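Local coordinates for protein lipase (Streptomyces rimosus, PDB 5MAL) that hydrolyses triacylglycerols, aryl esters and other lipid esters as a secreted SGNH-superfamily lipase that prefers medium-length acyl chains, at residues Met90-Cys93 against Asn94-Glu98; Ala103-Ala106 against Lys107-Tyr111; Ala118-Asp121 against Gln122-Ala126; Asn171-Thr174 against Ala175-Ala179; Gly225-Pro228 against Val229-Ala233. One frame throughout, in Å; residues are numbered along the deposited sequence.

Interaction 1. Residues Met90-Cys93 against Asn94-Glu98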
loop_
_atom_site.group_PDB
_atom_site.type_symbol
_atom_site.label_atom_id
_atom_site.label_comp_id
_atom_site.label_asym_id
_atom_site.label_seq_id
_atom_site.Cartn_x
_atom_site.Cartn_y
_atom_site.Cartn_z
ATOM N N MET A 90 0.231 7.596 -12.230
ATOM C CA MET A 90 0.749 8.835 -11.649
ATOM C C MET A 90 1.760 9.485 -12.574
ATOM O O MET A 90 1.748 10.694 -12.760
ATOM C CB MET A 90 1.386 8.581 -10.278
ATOM C CG MET A 90 0.439 7.978 -9.245
ATOM S SD MET A 90 -1.252 8.580 -9.389
ATOM C CE MET A 90 -1.049 10.288 -8.953
ATOM N N THR A 91 2.636 8.674 -13.154
ATOM C CA THR A 91 3.649 9.187 -14.065
ATOM C C THR A 91 3.008 9.859 -15.275
ATOM O O THR A 91 3.379 10.981 -15.660
ATOM C CB THR A 91 4.596 8.064 -14.523
ATOM O OG1 THR A 91 5.474 7.723 -13.440
ATOM C CG2 THR A 91 5.421 8.503 -15.732
ATOM N N THR A 92 2.026 9.177 -15.852
ATOM C CA THR A 92 1.316 9.669 -17.022
ATOM C C THR A 92 0.627 10.978 -16.691
ATOM O O THR A 92 0.676 11.935 -17.463
ATOM C CB THR A 92 0.273 8.642 -17.522
ATOM O OG1 THR A 92 0.943 7.562 -18.180
ATOM C CG2 THR A 92 -0.723 9.289 -18.478
ATOM N N CYS A 93 0.002 11.015 -15.521
ATOM C CA CYS A 93 -0.744 12.185 -15.080
ATOM C C CYS A 93 0.108 13.426 -14.933
ATOM O O CYS A 93 -0.357 14.534 -15.147
ATOM C CB CYS A 93 -1.423 11.904 -13.750
ATOM S SG CYS A 93 -2.859 10.879 -13.916
ATOM N N ASN A 94 1.353 13.236 -14.538
ATOM C CA ASN A 94 2.197 14.372 -14.268
ATOM C C ASN A 94 2.994 14.775 -15.486
ATOM O O ASN A 94 3.697 15.783 -15.471
ATOM C CB ASN A 94 3.105 14.066 -13.086
ATOM C CG ASN A 94 2.371 14.192 -11.778
ATOM O OD1 ASN A 94 2.134 15.303 -11.297
ATOM N ND2 ASN A 94 1.961 13.059 -11.210
ATOM N N LEU A 95 2.852 14.000 -16.555
ATOM C CA LEU A 95 3.559 14.302 -17.788
ATOM C C LEU A 95 2.642 14.761 -18.919
ATOM O O LEU A 95 2.987 15.673 -19.674
ATOM C CB LEU A 95 4.350 13.080 -18.238
ATOM C CG LEU A 95 5.246 13.305 -19.449
ATOM C CD1 LEU A 95 6.087 14.545 -19.220
ATOM C CD2 LEU A 95 6.130 12.083 -19.688
ATOM N N GLN A 96 1.474 14.139 -19.042
ATOM C CA GLN A 96 0.668 14.316 -20.250
ATOM C C GLN A 96 -0.559 15.203 -20.092
ATOM O O GLN A 96 -1.286 15.442 -21.064
ATOM C CB GLN A 96 0.239 12.951 -20.771
ATOM C CG GLN A 96 1.413 12.087 -21.151
ATOM C CD GLN A 96 0.974 10.827 -21.835
ATOM O OE1 GLN A 96 -0.205 10.655 -22.124
ATOM N NE2 GLN A 96 1.917 9.939 -22.107
ATOM N N GLY A 97 -0.788 15.694 -18.881
ATOM C CA GLY A 97 -1.873 16.628 -18.657
ATOM C C GLY A 97 -3.194 15.975 -18.307
ATOM O O GLY A 97 -3.323 14.752 -18.296
ATOM N N GLU A 98 -4.186 16.810 -18.032
ATOM C CA GLU A 98 -5.402 16.357 -17.396
ATOM C C GLU A 98 -6.204 15.334 -18.186
ATOM O O GLU A 98 -6.662 14.344 -17.621
ATOM C CB GLU A 98 -6.310 17.541 -17.083
ATOM C CG GLU A 98 -7.559 17.122 -16.352
ATOM C CD GLU A 98 -8.530 18.253 -16.160
ATOM O OE1 GLU A 98 -9.208 18.637 -17.139
ATOM O OE2 GLU A 98 -8.613 18.762 -15.027
HETATM O O HOH W 1 0.708 17.357 -13.552
#
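The side-chain amide of N94 folds back onto the carbonyl of M90, one helical turn earlier. Two hydrogen bonds of N94 grip that one oxygen. ND2 of N94 lies 2.8 Å from O of M90, with an N-H...O angle of 152°. The backbone N of N94 reaches the same O of M90 at 3.1 Å. The two donors come from opposite faces of the carbonyl plane. The N94 CG stands beside its own backbone N and anti to its carbonyl carbon (chi1 -78°), which lets ND2 turn back to the acceptor. ND2 has a second partner in Y215 OH, so the amide is tied at that end twice.

O of T92 is shared as well. It takes the N-H of Q96 at 2.8 Å, almost in line with the carbonyl bond. It also takes the N-H of L95 at 3.1 Å, which comes from well above the carbonyl plane. This mix of i to i+4 and i to i+3 bonds is consistent with a last turn that departs from the regular alpha-helix before G97.

Side-chain packing is slight: the T92 methyl CG2 lies 3.9 Å from the amide oxygen OE1 of Q96. C93 turns away and forms the disulfide with C101 of the following helix. G97, with positive phi, then breaks the helix and sits at the N-cap position of helix 98-130.

The chemistry is that of a polar helix end. Doubly used carbonyls hold the last turn, and the disulfide fastens it to the next helix.

Interaction 2. Residues Ala103-Ala106 against Lys107-Tyr111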
loop_
_atom_site.group_PDB
_atom_site.type_symbol
_atom_site.label_atom_id
_atom_site.label_comp_id
_atom_site.label_asym_id
_atom_site.label_seq_id
_atom_site.Cartn_x
_atom_site.Cartn_y
_atom_site.Cartn_z
ATOM N N ALA A 103 -8.124 9.851 -18.389
ATOM C CA ALA A 103 -8.270 8.621 -19.170
ATOM C C ALA A 103 -7.506 7.459 -18.532
ATOM O O ALA A 103 -8.004 6.331 -18.453
ATOM C CB ALA A 103 -7.782 8.850 -20.596
ATOM N N ARG A 104 -6.284 7.748 -18.099
ATOM C CA ARG A 104 -5.437 6.747 -17.474
ATOM C C ARG A 104 -6.040 6.276 -16.155
ATOM O O ARG A 104 -6.042 5.084 -15.865
ATOM C CB ARG A 104 -4.028 7.308 -17.258
ATOM C CG ARG A 104 -3.015 6.288 -16.788
ATOM C CD ARG A 104 -2.825 5.194 -17.823
ATOM N NE ARG A 104 -2.055 4.066 -17.300
ATOM C CZ ARG A 104 -2.588 3.046 -16.629
ATOM N NH1 ARG A 104 -3.896 3.007 -16.395
ATOM N NH2 ARG A 104 -1.811 2.058 -16.191
ATOM N N ILE A 105 -6.546 7.218 -15.360
ATOM C CA ILE A 105 -7.249 6.909 -14.121
ATOM C C ILE A 105 -8.484 6.053 -14.363
ATOM O O ILE A 105 -8.753 5.090 -13.637
ATOM C CB ILE A 105 -7.706 8.184 -13.396
ATOM C CG1 ILE A 105 -6.516 9.072 -13.061
ATOM C CG2 ILE A 105 -8.481 7.812 -12.132
ATOM C CD1 ILE A 105 -5.750 8.564 -11.924
ATOM N N ALA A 106 -9.257 6.430 -15.374
ATOM C CA ALA A 106 -10.461 5.676 -15.705
ATOM C C ALA A 106 -10.104 4.228 -16.018
ATOM O O ALA A 106 -10.803 3.301 -15.600
ATOM C CB ALA A 106 -11.189 6.319 -16.885
ATOM N N LYS A 107 -9.007 4.041 -16.743
ATOM C CA LYS A 107 -8.556 2.704 -17.108
ATOM C C LYS A 107 -8.139 1.976 -15.834
ATOM O O LYS A 107 -8.487 0.826 -15.628
ATOM C CB LYS A 107 -7.410 2.779 -18.126
ATOM C CG LYS A 107 -6.655 1.475 -18.359
ATOM C CD LYS A 107 -5.463 1.687 -19.280
ATOM C CE LYS A 107 -4.574 0.451 -19.327
ATOM N NZ LYS A 107 -3.365 0.659 -20.185
ATOM N N ALA A 108 -7.429 2.676 -14.956
ATOM C CA ALA A 108 -7.006 2.093 -13.689
ATOM C C ALA A 108 -8.213 1.728 -12.846
ATOM O O ALA A 108 -8.244 0.676 -12.212
ATOM C CB ALA A 108 -6.093 3.062 -12.926
ATOM N N ARG A 109 -9.219 2.596 -12.843
ATOM C CA ARG A 109 -10.386 2.374 -12.001
ATOM C C ARG A 109 -11.223 1.222 -12.532
ATOM O O ARG A 109 -11.826 0.485 -11.757
ATOM C CB ARG A 109 -11.233 3.638 -11.897
ATOM C CG ARG A 109 -10.575 4.719 -11.058
ATOM C CD ARG A 109 -11.493 5.900 -10.921
ATOM N NE ARG A 109 -12.646 5.551 -10.105
ATOM C CZ ARG A 109 -13.751 6.280 -10.028
ATOM N NH1 ARG A 109 -13.861 7.401 -10.736
ATOM N NH2 ARG A 109 -14.745 5.884 -9.247
ATOM N N ALA A 110 -11.257 1.066 -13.852
ATOM C CA ALA A 110 -11.932 -0.088 -14.434
ATOM C C ALA A 110 -11.239 -1.357 -13.960
ATOM O O ALA A 110 -11.897 -2.341 -13.628
ATOM C CB ALA A 110 -11.937 -0.011 -15.946
ATOM N N TYR A 111 -9.907 -1.319 -13.914
ATOM C CA TYR A 111 -9.126 -2.462 -13.463
ATOM C C TYR A 111 -9.457 -2.811 -12.031
ATOM O O TYR A 111 -9.749 -3.962 -11.705
ATOM C CB TYR A 111 -7.628 -2.197 -13.575
ATOM C CG TYR A 111 -6.816 -3.464 -13.420
ATOM C CD1 TYR A 111 -6.576 -4.020 -12.163
ATOM C CD2 TYR A 111 -6.304 -4.112 -14.532
ATOM C CE1 TYR A 111 -5.842 -5.187 -12.026
ATOM C CE2 TYR A 111 -5.562 -5.271 -14.402
ATOM C CZ TYR A 111 -5.342 -5.809 -13.155
ATOM O OH TYR A 111 -4.610 -6.971 -13.050
#
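A103 to A106 and K107 to A110 are joined by four consecutive i to i+4 bonds of a regular helix, from K107 N to A103 O at 3.0 Å through to A110 N to A106 O at 2.9 Å. On one flank R104 reaches forward along the helix toward K107. Its CG is anti to the backbone N (chi1 -172°), and a turn at chi2 of 62° brings NH1 within 3.5 Å of CD of K107. CE of K107 lies over one face of the guanidinium, toward its rim. The lysine chain is extended, so its methylenes run past the arginine head. NH1 of R104 and NZ of K107 stand 4.5 Å apart. NE of R104 forms a salt bridge with D88 of helix 86-96.

On another flank CG2 of I105 packs against CD of R109 at 3.8 Å, the two chains crossing. A bend at chi3 carries the R109 head away from this turn, to a salt bridge with D169 of helix 159-180.

The arginine and lysine meet through aliphatic carbon. The D88 carboxylate probably offsets the R104 charge and so eases the nearness of K107, while the two arginines tie this helix to two others.

Interaction 3. Residues Ala118-Asp121 against Gln122-Ala126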
loop_
_atom_site.group_PDB
_atom_site.type_symbol
_atom_site.label_atom_id
_atom_site.label_comp_id
_atom_site.label_asym_id
_atom_site.label_seq_id
_atom_site.Cartn_x
_atom_site.Cartn_y
_atom_site.Cartn_z
ATOM N N ALA A 118 -10.496 -10.550 -8.247
ATOM C CA ALA A 118 -10.160 -11.963 -8.387
ATOM C C ALA A 118 -8.686 -12.204 -8.137
ATOM O O ALA A 118 -8.294 -13.292 -7.712
ATOM C CB ALA A 118 -10.542 -12.481 -9.765
ATOM N N GLN A 119 -7.866 -11.194 -8.414
ATOM C CA GLN A 119 -6.441 -11.330 -8.202
ATOM C C GLN A 119 -6.141 -11.234 -6.726
ATOM O O GLN A 119 -5.230 -11.883 -6.234
ATOM C CB GLN A 119 -5.677 -10.269 -8.967
ATOM C CG GLN A 119 -5.877 -10.368 -10.454
ATOM C CD GLN A 119 -5.053 -9.351 -11.161
ATOM O OE1 GLN A 119 -5.185 -8.152 -10.901
ATOM N NE2 GLN A 119 -4.181 -9.806 -12.051
ATOM N N LEU A 120 -6.914 -10.420 -6.014
ATOM C CA LEU A 120 -6.778 -10.386 -4.561
ATOM C C LEU A 120 -7.135 -11.750 -3.980
ATOM O O LEU A 120 -6.427 -12.269 -3.104
ATOM C CB LEU A 120 -7.653 -9.295 -3.951
ATOM C CG LEU A 120 -7.261 -7.866 -4.318
ATOM C CD1 LEU A 120 -8.254 -6.908 -3.694
ATOM C CD2 LEU A 120 -5.841 -7.581 -3.842
ATOM N N ASP A 121 -8.224 -12.335 -4.477
ATOM C CA ASP A 121 -8.622 -13.666 -4.041
ATOM C C ASP A 121 -7.492 -14.667 -4.227
ATOM O O ASP A 121 -7.280 -15.526 -3.375
ATOM C CB ASP A 121 -9.868 -14.138 -4.790
ATOM C CG ASP A 121 -11.133 -13.539 -4.242
ATOM O OD1 ASP A 121 -11.145 -13.139 -3.055
ATOM O OD2 ASP A 121 -12.131 -13.488 -4.989
ATOM N N GLN A 122 -6.769 -14.556 -5.339
ATOM C CA GLN A 122 -5.633 -15.431 -5.595
ATOM C C GLN A 122 -4.647 -15.382 -4.446
ATOM O O GLN A 122 -4.210 -16.417 -3.935
ATOM C CB GLN A 122 -4.934 -15.049 -6.896
ATOM C CG GLN A 122 -5.660 -15.508 -8.131
ATOM C CD GLN A 122 -4.866 -15.229 -9.379
ATOM O OE1 GLN A 122 -4.534 -14.076 -9.678
ATOM N NE2 GLN A 122 -4.525 -16.284 -10.105
ATOM N N VAL A 123 -4.305 -14.164 -4.037
ATOM C CA VAL A 123 -3.372 -14.001 -2.944
ATOM C C VAL A 123 -4.020 -14.445 -1.643
ATOM O O VAL A 123 -3.402 -15.156 -0.846
ATOM C CB VAL A 123 -2.901 -12.542 -2.818
ATOM C CG1 VAL A 123 -2.000 -12.386 -1.595
ATOM C CG2 VAL A 123 -2.174 -12.113 -4.080
ATOM N N TYR A 124 -5.257 -14.019 -1.415
ATOM C CA TYR A 124 -5.863 -14.244 -0.104
ATOM C C TYR A 124 -6.133 -15.740 0.093
ATOM O O TYR A 124 -6.026 -16.247 1.210
ATOM C CB TYR A 124 -7.154 -13.447 0.068
ATOM C CG TYR A 124 -7.005 -11.935 0.031
ATOM C CD1 TYR A 124 -5.754 -11.320 -0.034
ATOM C CD2 TYR A 124 -8.131 -11.126 0.077
ATOM C CE1 TYR A 124 -5.649 -9.921 -0.078
ATOM C CE2 TYR A 124 -8.042 -9.762 0.034
ATOM C CZ TYR A 124 -6.813 -9.161 -0.036
ATOM O OH TYR A 124 -6.796 -7.794 -0.082
ATOM N N ASP A 125 -6.477 -16.437 -0.991
ATOM C CA ASP A 125 -6.643 -17.891 -0.940
ATOM C C ASP A 125 -5.349 -18.562 -0.503
ATOM O O ASP A 125 -5.355 -19.544 0.253
ATOM C CB ASP A 125 -7.042 -18.460 -2.303
ATOM C CG ASP A 125 -8.492 -18.246 -2.634
ATOM O OD1 ASP A 125 -9.293 -17.920 -1.733
ATOM O OD2 ASP A 125 -8.832 -18.425 -3.818
ATOM N N ALA A 126 -4.238 -18.059 -1.021
ATOM C CA ALA A 126 -2.944 -18.619 -0.670
ATOM C C ALA A 126 -2.696 -18.414 0.821
ATOM O O ALA A 126 -2.282 -19.328 1.528
ATOM C CB ALA A 126 -1.861 -17.999 -1.497
HETATM O O HOH W 2 -4.375 -13.014 -12.127
#
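L120 and Y124 lie side by side, one helical turn apart, and point the same way. CB of L120 sits over the face of the Y124 ring, 4.2 Å from its centroid and 20° off the normal, a CH-pi contact. At the far end of the ring CD2 of L120 is 3.9 Å from OH of Y124. O of L120 lies over a face of the ring, 3.2 Å from CG of Y124, offset toward the rim. The same oxygen accepts the backbone N-H of Y124 at 2.7 Å. Chi1 of -63°, with CG beside the backbone N, lays the ring back over L120.

On the polar flank Q119 and Q122 are joined through one water. The water accepts from NE2 of Q119 at 3.2 Å and donates to OE1 of Q122 at 2.7 Å. The two amide planes are only 14° apart. OE1 of Q119 is bonded to Y111 OH, which fixes the other end of that amide.

Further out, H181 and F183 meet the Y124 ring edge-to-face. D121 OD1 forms a salt bridge with R177 NH1 and a hydrogen bond with H181 NE2. V123 packs on T57 and V60 of helix 57-64, while L120 and Y124 touch helix 159-180.

The arrangement is that of an amphipathic helix, L120, V123 and Y124 buried, Q122 and D125 exposed. It belongs to the alpha/beta fold of the SGNH hydrolases, with helices around a parallel sheet.

Interaction 4. Residues Asn171-Thr174 against Ala175-Ala179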
loop_
_atom_site.group_PDB
_atom_site.type_symbol
_atom_site.label_atom_id
_atom_site.label_comp_id
_atom_site.label_asym_id
_atom_site.label_seq_id
_atom_site.Cartn_x
_atom_site.Cartn_y
_atom_site.Cartn_z
ATOM N N ASN A 171 -9.859 0.773 -2.126
ATOM C CA ASN A 171 -10.101 0.506 -0.709
ATOM C C ASN A 171 -11.436 -0.194 -0.475
ATOM O O ASN A 171 -11.539 -1.075 0.379
ATOM C CB ASN A 171 -10.031 1.797 0.095
ATOM C CG ASN A 171 -8.614 2.305 0.212
ATOM O OD1 ASN A 171 -7.670 1.511 0.178
ATOM N ND2 ASN A 171 -8.448 3.625 0.331
ATOM N N ALA A 172 -12.455 0.200 -1.234
ATOM C CA ALA A 172 -13.753 -0.469 -1.176
ATOM C C ALA A 172 -13.625 -1.906 -1.648
ATOM O O ALA A 172 -14.085 -2.815 -0.973
ATOM C CB ALA A 172 -14.790 0.276 -2.014
ATOM N N VAL A 173 -12.998 -2.113 -2.802
ATOM C CA VAL A 173 -12.823 -3.458 -3.340
ATOM C C VAL A 173 -12.046 -4.326 -2.358
ATOM O O VAL A 173 -12.395 -5.476 -2.086
ATOM C CB VAL A 173 -12.097 -3.433 -4.692
ATOM C CG1 VAL A 173 -11.668 -4.830 -5.096
ATOM C CG2 VAL A 173 -13.003 -2.833 -5.764
ATOM N N THR A 174 -11.003 -3.745 -1.791
ATOM C CA THR A 174 -10.105 -4.494 -0.931
ATOM C C THR A 174 -10.711 -4.774 0.433
ATOM O O THR A 174 -10.520 -5.862 0.983
ATOM C CB THR A 174 -8.775 -3.743 -0.769
ATOM O OG1 THR A 174 -8.215 -3.539 -2.063
ATOM C CG2 THR A 174 -7.802 -4.567 0.033
ATOM N N ALA A 175 -11.442 -3.815 0.991
ATOM C CA ALA A 175 -12.066 -4.063 2.281
ATOM C C ALA A 175 -13.053 -5.218 2.156
ATOM O O ALA A 175 -13.096 -6.100 3.009
ATOM C CB ALA A 175 -12.756 -2.821 2.802
ATOM N N LYS A 176 -13.826 -5.234 1.080
ATOM C CA LYS A 176 -14.789 -6.330 0.904
ATOM C C LYS A 176 -14.118 -7.676 0.599
ATOM O O LYS A 176 -14.572 -8.696 1.112
ATOM C CB LYS A 176 -15.825 -5.968 -0.164
ATOM C CG LYS A 176 -16.385 -4.573 0.054
ATOM C CD LYS A 176 -17.722 -4.314 -0.646
ATOM C CE LYS A 176 -17.844 -5.031 -1.978
ATOM N NZ LYS A 176 -18.916 -4.386 -2.796
ATOM N N ARG A 177 -13.047 -7.690 -0.197
ATOM C CA ARG A 177 -12.296 -8.931 -0.416
ATOM C C ARG A 177 -11.680 -9.433 0.882
ATOM O O ARG A 177 -11.743 -10.621 1.185
ATOM C CB ARG A 177 -11.174 -8.755 -1.449
ATOM C CG ARG A 177 -11.577 -8.697 -2.926
ATOM C CD ARG A 177 -12.275 -9.962 -3.417
ATOM N NE ARG A 177 -13.688 -9.894 -3.089
ATOM C CZ ARG A 177 -14.388 -10.886 -2.555
ATOM N NH1 ARG A 177 -13.814 -12.058 -2.297
ATOM N NH2 ARG A 177 -15.668 -10.692 -2.287
ATOM N N ALA A 178 -11.067 -8.519 1.639
ATOM C CA ALA A 178 -10.439 -8.874 2.906
ATOM C C ALA A 178 -11.459 -9.503 3.844
ATOM O O ALA A 178 -11.241 -10.585 4.392
ATOM C CB ALA A 178 -9.814 -7.654 3.542
ATOM N N ALA A 179 -12.585 -8.824 4.010
ATOM C CA ALA A 179 -13.644 -9.321 4.878
ATOM C C ALA A 179 -14.176 -10.659 4.365
ATOM O O ALA A 179 -14.590 -11.521 5.152
ATOM C CB ALA A 179 -14.759 -8.306 4.975
HETATM O O HOH W 3 -14.220 -6.908 -3.577
#
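The guanidinium of R177 meets V173 through a water placed at its edge, in its plane. This water accepts from NE of R177 at 3.1 Å and donates to O of V173 at 2.8 Å. O of V173 also receives the backbone N-H of R177 at 3.0 Å, so one carbonyl serves both the helix and the water bridge. Bends at chi2 (-61°) and chi3 (84°) fold the R177 chain and set NE toward the water. NH1 forms a salt bridge with D180, besides its bond to D121. The other flat group is the amide of N171. N171 points away from the following turn, and its ND2 bonds to the carbonyl of Y141.

Among the aliphatic parts, CG1 of V173 lies 4.4 Å from CG of R177, a loose contact. CG of K176 comes within 3.1 Å of O of A172. CB of A178 sits 3.2 Å from O of T174, which also accepts the A178 N-H at 2.8 Å. T174 OG1 stands beside its own backbone N and bonds to O of I170. V138 of strand 135-139 touches both T174 and A178, and F185 of strand 184-186 packs on N171, T174 and A175.

The small residues allow close approach to the sheet. Water and two carboxylates hold the arginine, and the two acids probably balance its positive charge.

Interaction 5. Residues Gly225-Pro228 against Val229-Ala233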
loop_
_atom_site.group_PDB
_atom_site.type_symbol
_atom_site.label_atom_id
_atom_site.label_comp_id
_atom_site.label_asym_id
_atom_site.label_seq_id
_atom_site.Cartn_x
_atom_site.Cartn_y
_atom_site.Cartn_z
ATOM N N GLY A 225 0.914 7.136 9.866
ATOM C CA GLY A 225 -0.194 6.851 8.982
ATOM C C GLY A 225 -0.412 5.351 8.968
ATOM O O GLY A 225 -1.422 4.862 9.468
ATOM N N TYR A 226 0.546 4.605 8.426
ATOM C CA TYR A 226 0.368 3.159 8.316
ATOM C C TYR A 226 0.507 2.383 9.609
ATOM O O TYR A 226 -0.351 1.568 9.925
ATOM C CB TYR A 226 1.344 2.574 7.294
ATOM C CG TYR A 226 0.735 2.563 5.939
ATOM C CD1 TYR A 226 0.841 3.670 5.105
ATOM C CD2 TYR A 226 0.011 1.455 5.489
ATOM C CE1 TYR A 226 0.256 3.668 3.850
ATOM C CE2 TYR A 226 -0.583 1.449 4.256
ATOM C CZ TYR A 226 -0.454 2.557 3.439
ATOM O OH TYR A 226 -1.038 2.543 2.208
ATOM N N LEU A 227 1.586 2.618 10.344
ATOM C CA LEU A 227 1.865 1.791 11.518
ATOM C C LEU A 227 0.728 1.822 12.545
ATOM O O LEU A 227 0.362 0.777 13.066
ATOM C CB LEU A 227 3.185 2.215 12.164
ATOM C CG LEU A 227 3.456 1.551 13.517
ATOM C CD1 LEU A 227 3.613 0.048 13.373
ATOM C CD2 LEU A 227 4.686 2.175 14.178
ATOM N N PRO A 228 0.145 3.008 12.822
ATOM C CA PRO A 228 -0.929 2.972 13.818
ATOM C C PRO A 228 -2.112 2.125 13.363
ATOM O O PRO A 228 -2.806 1.510 14.176
ATOM C CB PRO A 228 -1.309 4.447 13.968
ATOM C CG PRO A 228 -0.032 5.181 13.655
ATOM C CD PRO A 228 0.529 4.394 12.492
ATOM N N VAL A 229 -2.324 2.050 12.055
ATOM C CA VAL A 229 -3.401 1.219 11.537
ATOM C C VAL A 229 -3.090 -0.273 11.714
ATOM O O VAL A 229 -3.970 -1.047 12.066
ATOM C CB VAL A 229 -3.679 1.554 10.078
ATOM C CG1 VAL A 229 -4.762 0.670 9.529
ATOM C CG2 VAL A 229 -4.110 3.007 9.994
ATOM N N LEU A 230 -1.842 -0.676 11.494
ATOM C CA LEU A 230 -1.483 -2.049 11.789
ATOM C C LEU A 230 -1.643 -2.308 13.283
ATOM O O LEU A 230 -2.207 -3.321 13.670
ATOM C CB LEU A 230 -0.064 -2.373 11.336
ATOM C CG LEU A 230 0.370 -3.798 11.674
ATOM C CD1 LEU A 230 -0.557 -4.819 11.001
ATOM C CD2 LEU A 230 1.800 -3.978 11.207
ATOM N N ASN A 231 -1.156 -1.393 14.118
ATOM C CA ASN A 231 -1.273 -1.582 15.558
ATOM C C ASN A 231 -2.715 -1.678 16.029
ATOM O O ASN A 231 -3.004 -2.382 16.990
ATOM C CB ASN A 231 -0.557 -0.459 16.308
ATOM C CG ASN A 231 0.896 -0.770 16.556
ATOM O OD1 ASN A 231 1.281 -1.942 16.658
ATOM N ND2 ASN A 231 1.715 0.262 16.666
ATOM N N SER A 232 -3.631 -1.002 15.343
ATOM C CA SER A 232 -5.019 -1.000 15.767
ATOM C C SER A 232 -5.625 -2.395 15.615
ATOM O O SER A 232 -6.592 -2.747 16.282
ATOM C CB SER A 232 -5.826 0.023 14.966
ATOM O OG SER A 232 -6.243 -0.516 13.726
ATOM N N ALA A 233 -5.033 -3.183 14.727
ATOM C CA ALA A 233 -5.499 -4.533 14.474
ATOM C C ALA A 233 -4.595 -5.462 15.265
ATOM O O ALA A 233 -4.715 -6.681 15.196
ATOM C CB ALA A 233 -5.461 -4.844 12.991
#
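V229 lies against the turn before it by way of two backbone oxygens. Its CB is 3.3 Å from O of Y226. One branch, CG2, stands beside the V229 backbone N (chi1 178° puts CG1 anti to it) and comes 3.3 Å from O of G225. That same G225 oxygen accepts a hydrogen bond from T191 OG1. P228 has no N-H, so the helix lacks one bond and is kinked there. The V229 N makes only a weak bond to O of Y226, 2.9 Å long with a poor angle of 123°. Regular bonding resumes at once. L230 N reaches O of Y226 at 3.1 Å, and N231 N reaches O of L227 at 2.8 Å, nearly straight.

ND2 of N231 rests beside CG and CD1 of L227, 3.8 Å from each. At the last turn, S232 turns its hydroxyl back to the helix. OG donates to O of V229 at 2.9 Å, its chi1 of 83° setting OG between the backbone N and the carbonyl carbon.

Y226 points away from this turn. Its OH bonds to the carbonyl of G140, its ring meets that of Y34, and its side chain is about 8 Å from the side chain of H216, the probable active-site histidine. L227 and L230 pack on helix 34-40. V229 touches helix 189-192 and, with L230, strand 135-139. Helix 219-232 thus packs against helix 34-40, helix 189-192 and strand 135-139 of the sheet.

All five are local contacts. Interaction 5 is the most buried, with four buried residues and one exposed; interactions 1 and 2 have two buried and three exposed each. Interaction 1 spans a helix end, its centre about 21 Å from that of the chain, and packs on interaction 2 through T92 against R104. Interactions 2 and 3 share helix 98-130 and touch through Y111 and Q119. Interactions 3 and 4 meet across two helices, where Y124 packs on T174. Interaction 5 lies opposite interactions 1 and 2, about 31 and 29 Å from them between centres. Charged side chains mark interactions 2 and 4, amides interactions 1 and 3, and a proline kink interaction 5.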